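Local coordinates for protein lipase (Rhizopus chinensis, PDB 6A0W) that probably hydrolyses the ester bonds of triacylglycerols, as a secreted fungal lipase of class 3 with the alpha/beta-hydrolase fold, at residues Y55-V60 / T106-N111; F223-H228 / Y243-V248. All blocks are in the same frame, centred on the assembly; numbering follows the deposited sequence.

In the fold
Both contacts tie a loop segment to the central mixed sheet of the alpha/beta-hydrolase fold, on strands separated by 165-171 and 197-202. Contact 1 joins the loop after helix 38-53 to the end of strand 102-108; contact 2 joins strand 223-228 to the loop that runs into strand 248-252. Their centres are 21 Å apart and their nearest atoms about 11 Å, so they do not touch. Contact 2 lies deeper, 8 Å from the centre of the chain, and uses strand bonding, an arginine-histidine stack and a bridging water. Contact 1, at 13 Å, has a buried middle and exposed ends, and relies on aliphatic-aromatic packing and waters.

Contact 1: Y55-V60 / T106-N111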
# COMPACT_ATOMS: atom_id res chain seq x y z
N TYR A 55 -8.00 9.27 -3.52
CA TYR A 55 -7.89 9.96 -4.80
C TYR A 55 -9.10 10.81 -5.08
O TYR A 55 -9.15 11.46 -6.12
CB TYR A 55 -7.68 8.97 -5.93
CG TYR A 55 -6.40 8.20 -5.85
CD1 TYR A 55 -5.22 8.72 -6.38
CD2 TYR A 55 -6.36 6.93 -5.31
CE1 TYR A 55 -4.02 8.03 -6.32
CE2 TYR A 55 -5.17 6.19 -5.33
CZ TYR A 55 -4.01 6.75 -5.81
OH TYR A 55 -2.83 6.07 -5.72
N CYS A 56 -10.11 10.76 -4.21
CA CYS A 56 -11.26 11.62 -4.35
C CYS A 56 -10.98 13.05 -3.81
O CYS A 56 -10.74 13.23 -2.62
CB CYS A 56 -12.45 11.00 -3.61
SG CYS A 56 -12.90 9.32 -4.10
N ARG A 57 -11.17 14.06 -4.66
CA ARG A 57 -10.93 15.44 -4.25
C ARG A 57 -11.93 15.87 -3.19
O ARG A 57 -11.64 16.76 -2.40
CB ARG A 57 -11.01 16.42 -5.43
CG ARG A 57 -10.22 16.09 -6.69
CD ARG A 57 -8.72 16.28 -6.56
NE ARG A 57 -8.27 17.60 -6.13
CZ ARG A 57 -7.03 17.83 -5.69
NH1 ARG A 57 -6.12 16.85 -5.69
NH2 ARG A 57 -6.69 19.02 -5.21
N SER A 58 -13.13 15.31 -3.23
CA SER A 58 -14.10 15.57 -2.16
C SER A 58 -13.57 15.15 -0.79
O SER A 58 -14.00 15.69 0.22
CB SER A 58 -15.42 14.87 -2.42
OG SER A 58 -15.23 13.46 -2.56
N VAL A 59 -12.70 14.13 -0.74
CA VAL A 59 -12.13 13.67 0.53
C VAL A 59 -10.92 14.51 0.88
O VAL A 59 -10.85 15.10 1.96
CB VAL A 59 -11.73 12.19 0.47
CG1 VAL A 59 -11.06 11.78 1.77
CG2 VAL A 59 -12.95 11.31 0.22
N VAL A 60 -9.95 14.57 -0.03
CA VAL A 60 -8.81 15.44 0.14
C VAL A 60 -8.67 16.21 -1.14
O VAL A 60 -8.43 15.59 -2.17
CB VAL A 60 -7.50 14.69 0.38
CG1 VAL A 60 -6.40 15.65 0.82
CG2 VAL A 60 -7.68 13.63 1.44
N THR A 106 -4.80 6.78 5.99
CA THR A 106 -4.76 6.46 4.54
C THR A 106 -3.87 7.45 3.78
O THR A 106 -3.97 8.63 4.05
CB THR A 106 -6.19 6.48 3.97
OG1 THR A 106 -7.03 5.63 4.74
CG2 THR A 106 -6.25 6.08 2.52
N PHE A 107 -3.09 6.97 2.83
CA PHE A 107 -2.20 7.85 2.04
C PHE A 107 -2.31 7.57 0.54
O PHE A 107 -2.73 6.51 0.11
CB PHE A 107 -0.73 7.61 2.38
CG PHE A 107 -0.35 7.79 3.82
CD1 PHE A 107 -0.43 6.74 4.71
CD2 PHE A 107 0.10 9.01 4.29
CE1 PHE A 107 -0.06 6.90 6.04
CE2 PHE A 107 0.46 9.17 5.61
CZ PHE A 107 0.39 8.11 6.48
N ARG A 108 -2.08 8.79 -0.35
CA ARG A 108 -1.66 8.47 -1.73
C ARG A 108 -0.42 9.30 -2.05
O ARG A 108 -0.26 10.37 -1.48
CB ARG A 108 -2.77 8.76 -2.73
CG ARG A 108 -3.16 10.22 -2.84
CD ARG A 108 -4.30 10.50 -3.80
NE ARG A 108 -4.62 11.92 -3.89
CZ ARG A 108 -4.03 12.76 -4.73
NH1 ARG A 108 -3.10 12.33 -5.57
NH2 ARG A 108 -4.38 14.04 -4.74
N GLY A 109 0.07 9.03 -3.16
CA GLY A 109 1.06 9.87 -3.83
C GLY A 109 0.43 10.46 -5.08
O GLY A 109 -0.78 10.59 -5.11
N THR A 110 1.21 10.76 -6.07
CA THR A 110 0.68 11.36 -7.31
C THR A 110 -0.20 10.37 -8.08
O THR A 110 0.10 9.20 -8.09
CB THR A 110 1.83 11.78 -8.22
OG1 THR A 110 1.27 12.22 -9.44
CG2 THR A 110 2.81 10.66 -8.49
N ASN A 111 -1.24 10.89 -8.69
CA ASN A 111 -2.12 10.12 -9.58
C ASN A 111 -1.57 10.14 -10.99
O ASN A 111 -2.20 9.61 -11.89
CB ASN A 111 -3.56 10.67 -9.58
CG ASN A 111 -3.66 12.20 -9.75
OD1 ASN A 111 -2.73 12.96 -9.40
ND2 ASN A 111 -4.88 12.65 -10.08
O HOH W 1 -0.50 6.88 -4.72
O HOH W 2 -7.31 13.48 -3.49
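Tyr55 lies against Arg108 where strand 102-108 of the alpha/beta-hydrolase sheet runs out into a loop, which in class 3 lipases generally contributes to the oxyanion hole. Arg108 CB sits over one face of the Tyr55 ring in a CH-pi contact, 4.1 Å from the ring centroid and displaced toward the rim. Further along, Arg108 CD comes to 3.3 Å from Tyr55 CD1. The first torsion of Arg108 (chi1 65°) sets CG between the backbone N and the carbonyl carbon, and the chain then runs straight to NE, carrying CB and CD obliquely across the ring. Asn111 CB approaches Tyr55 CD1 obliquely, at 4.1 Å.

The polar links run through water. One water bridges Tyr55 OH and Gly109 N, at 2.7 Å from each, while the same hydroxyl is hydrogen-bonded to His171 ND1. The Tyr55 side chain also touches Ser172, the presumed nucleophile, so it packs beside what looks like the catalytic elbow. A second water accepts from Arg108 NE and donates to Val60 O.

Charge enters where exposed Arg57 reaches the buried Arg108: Arg57 NH1 and Arg108 NH2, two donors of like charge 3.4 Å apart, meet at their guanidinium edges without bonding, the planes 68° apart. Asp89 gives Arg108 NH1 a long, weak ion pair, and Arg108 NH1 also makes a weak hydrogen bond of 2.9 Å to Gly109 O.

Contact 2: F223-H228 / Y243-V248; sequences FHRTVH and YLHPGV. With SO4 (sulfate ion), chain C.
His224 and Val248 pair as a parallel beta bridge, with Val248 N donating to Phe223 O (3.1 Å) and Arg225 N to Val248 O (3.0 Å), the point where the loop 243-248 becomes strand 248-252 and joins the central sheet. His224 and Val248 share one face of that sheet, while Phe223 and Arg225 point to the other.

On this second face Phe223, its CG anti to the backbone N (chi1 175°), reaches Gly247, whose CA is 3.6 Å from Phe223 CD2, a closeness that suits a residue lacking a side chain. The ring ends near Pro246, with CE2 3.9 Å from Pro246 CG, and Pro246 in turn packs on Ala213 and Val216 of helix 210-218. Arg225 CG covers part of one face of the same ring. A bend at chi3 (-59°) then brings the arginine's NE to Pro246 O, a 2.9 Å hydrogen bond. Its guanidinium lies flat on the imidazole of His245: the centres of the two groups are 3.7 Å apart and their planes 2° from parallel. In the guanidinium plane, a water accepts a hydrogen bond from Arg225 NH2 (2.8 Å) and donates to His245 O and Gly247 O.

At the far end of the strand, His228 NE2 donates to a sulfate, probably from the crystallisation liquor, which Phe288 N and Gly289 N also bind.

Three loop carbonyls thus converge on the guanidinium group of one buried arginine, Pro246 O directly and His245 O and Gly247 O through the water, and its positive charge against the His245 face would probably favour a neutral imidazole, whose NE2 bonds to Pro234 O.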
# COMPACT_ATOMS: atom_id res chain seq x y z
N PHE A 223 1.81 -6.87 7.53
CA PHE A 223 1.92 -6.05 6.35
C PHE A 223 1.40 -6.85 5.15
O PHE A 223 2.05 -7.78 4.70
CB PHE A 223 3.40 -5.70 6.17
CG PHE A 223 3.71 -4.93 4.90
CD1 PHE A 223 2.82 -4.03 4.37
CD2 PHE A 223 4.93 -5.09 4.28
CE1 PHE A 223 3.13 -3.33 3.24
CE2 PHE A 223 5.20 -4.48 3.07
CZ PHE A 223 4.34 -3.53 2.60
N HIS A 224 0.28 -6.41 4.59
CA HIS A 224 -0.37 -7.13 3.50
C HIS A 224 -0.11 -6.41 2.19
O HIS A 224 -0.36 -5.21 2.08
CB HIS A 224 -1.87 -7.17 3.75
CG HIS A 224 -2.26 -7.84 5.01
ND1 HIS A 224 -2.60 -9.18 5.06
CD2 HIS A 224 -2.45 -7.35 6.26
CE1 HIS A 224 -2.92 -9.48 6.31
NE2 HIS A 224 -2.87 -8.39 7.04
N ARG A 225 0.50 -7.11 1.23
CA ARG A 225 0.71 -6.54 -0.10
C ARG A 225 -0.18 -7.25 -1.13
O ARG A 225 0.18 -8.30 -1.65
CB ARG A 225 2.16 -6.67 -0.52
CG ARG A 225 3.14 -5.95 0.40
CD ARG A 225 4.54 -5.92 -0.18
NE ARG A 225 5.07 -7.24 -0.43
CZ ARG A 225 5.09 -7.86 -1.60
NH1 ARG A 225 4.61 -7.25 -2.69
NH2 ARG A 225 5.70 -9.05 -1.70
N THR A 226 -1.29 -6.61 -1.47
CA THR A 226 -2.13 -7.09 -2.56
C THR A 226 -1.64 -6.58 -3.91
O THR A 226 -1.15 -5.45 -4.03
CB THR A 226 -3.59 -6.73 -2.33
OG1 THR A 226 -4.03 -7.32 -1.10
CG2 THR A 226 -4.47 -7.23 -3.52
N VAL A 227 -1.50 -7.52 -4.84
CA VAL A 227 -1.08 -7.23 -6.18
C VAL A 227 -2.00 -7.78 -7.25
O VAL A 227 -2.51 -8.89 -7.12
CB VAL A 227 0.43 -7.39 -6.45
CG1 VAL A 227 1.26 -7.74 -5.25
CG2 VAL A 227 0.82 -8.02 -7.75
N HIS A 228 -2.41 -6.88 -8.14
CA HIS A 228 -3.43 -7.13 -9.17
C HIS A 228 -2.81 -7.56 -10.47
O HIS A 228 -2.14 -6.78 -11.20
CB HIS A 228 -4.32 -5.93 -9.41
CG HIS A 228 -5.36 -6.15 -10.47
ND1 HIS A 228 -5.35 -5.46 -11.67
CD2 HIS A 228 -6.47 -6.93 -10.49
CE1 HIS A 228 -6.44 -5.78 -12.36
NE2 HIS A 228 -7.11 -6.70 -11.69
N TYR A 243 16.68 -3.58 -3.46
CA TYR A 243 15.36 -3.44 -2.86
C TYR A 243 14.80 -4.85 -2.61
O TYR A 243 15.10 -5.80 -3.35
CB TYR A 243 14.44 -2.67 -3.82
CG TYR A 243 14.63 -1.14 -3.81
CD1 TYR A 243 15.63 -0.51 -4.56
CD2 TYR A 243 13.89 -0.35 -2.97
CE1 TYR A 243 15.81 0.87 -4.52
CE2 TYR A 243 14.05 1.03 -2.93
CZ TYR A 243 15.01 1.64 -3.70
OH TYR A 243 15.16 2.99 -3.56
N LEU A 244 13.95 -4.96 -1.59
CA LEU A 244 13.32 -6.24 -1.26
C LEU A 244 12.00 -6.02 -0.55
O LEU A 244 11.93 -5.17 0.31
CB LEU A 244 14.23 -7.08 -0.37
CG LEU A 244 13.82 -8.54 -0.13
CD1 LEU A 244 13.92 -9.33 -1.42
CD2 LEU A 244 14.75 -9.12 0.94
N HIS A 245 10.93 -6.70 -1.01
CA HIS A 245 9.63 -6.65 -0.31
C HIS A 245 9.63 -7.58 0.93
O HIS A 245 9.66 -8.80 0.79
CB HIS A 245 8.50 -7.16 -1.22
CG HIS A 245 8.06 -6.22 -2.30
ND1 HIS A 245 7.44 -5.01 -2.03
CD2 HIS A 245 7.91 -6.43 -3.62
CE1 HIS A 245 7.01 -4.48 -3.16
NE2 HIS A 245 7.25 -5.34 -4.14
N PRO A 246 9.29 -7.03 2.09
CA PRO A 246 8.70 -7.80 3.16
C PRO A 246 7.20 -7.90 2.99
O PRO A 246 6.65 -7.38 2.04
CB PRO A 246 9.03 -6.95 4.37
CG PRO A 246 8.92 -5.56 3.83
CD PRO A 246 9.36 -5.60 2.42
N GLY A 247 6.53 -8.51 3.95
CA GLY A 247 5.09 -8.64 3.90
C GLY A 247 4.65 -9.88 3.13
O GLY A 247 5.44 -10.64 2.57
N VAL A 248 3.37 -10.14 3.23
CA VAL A 248 2.73 -11.29 2.65
C VAL A 248 1.93 -10.86 1.40
O VAL A 248 1.01 -10.02 1.46
CB VAL A 248 1.78 -11.90 3.70
CG1 VAL A 248 0.94 -13.02 3.06
CG2 VAL A 248 2.57 -12.38 4.92
S SO4 C . -10.19 -7.21 -10.58
O1 SO4 C . -10.46 -5.79 -10.76
O2 SO4 C . -9.62 -7.73 -11.84
O3 SO4 C . -11.44 -7.92 -10.26
O4 SO4 C . -9.24 -7.38 -9.46
O HOH W 3 6.97 -10.12 0.60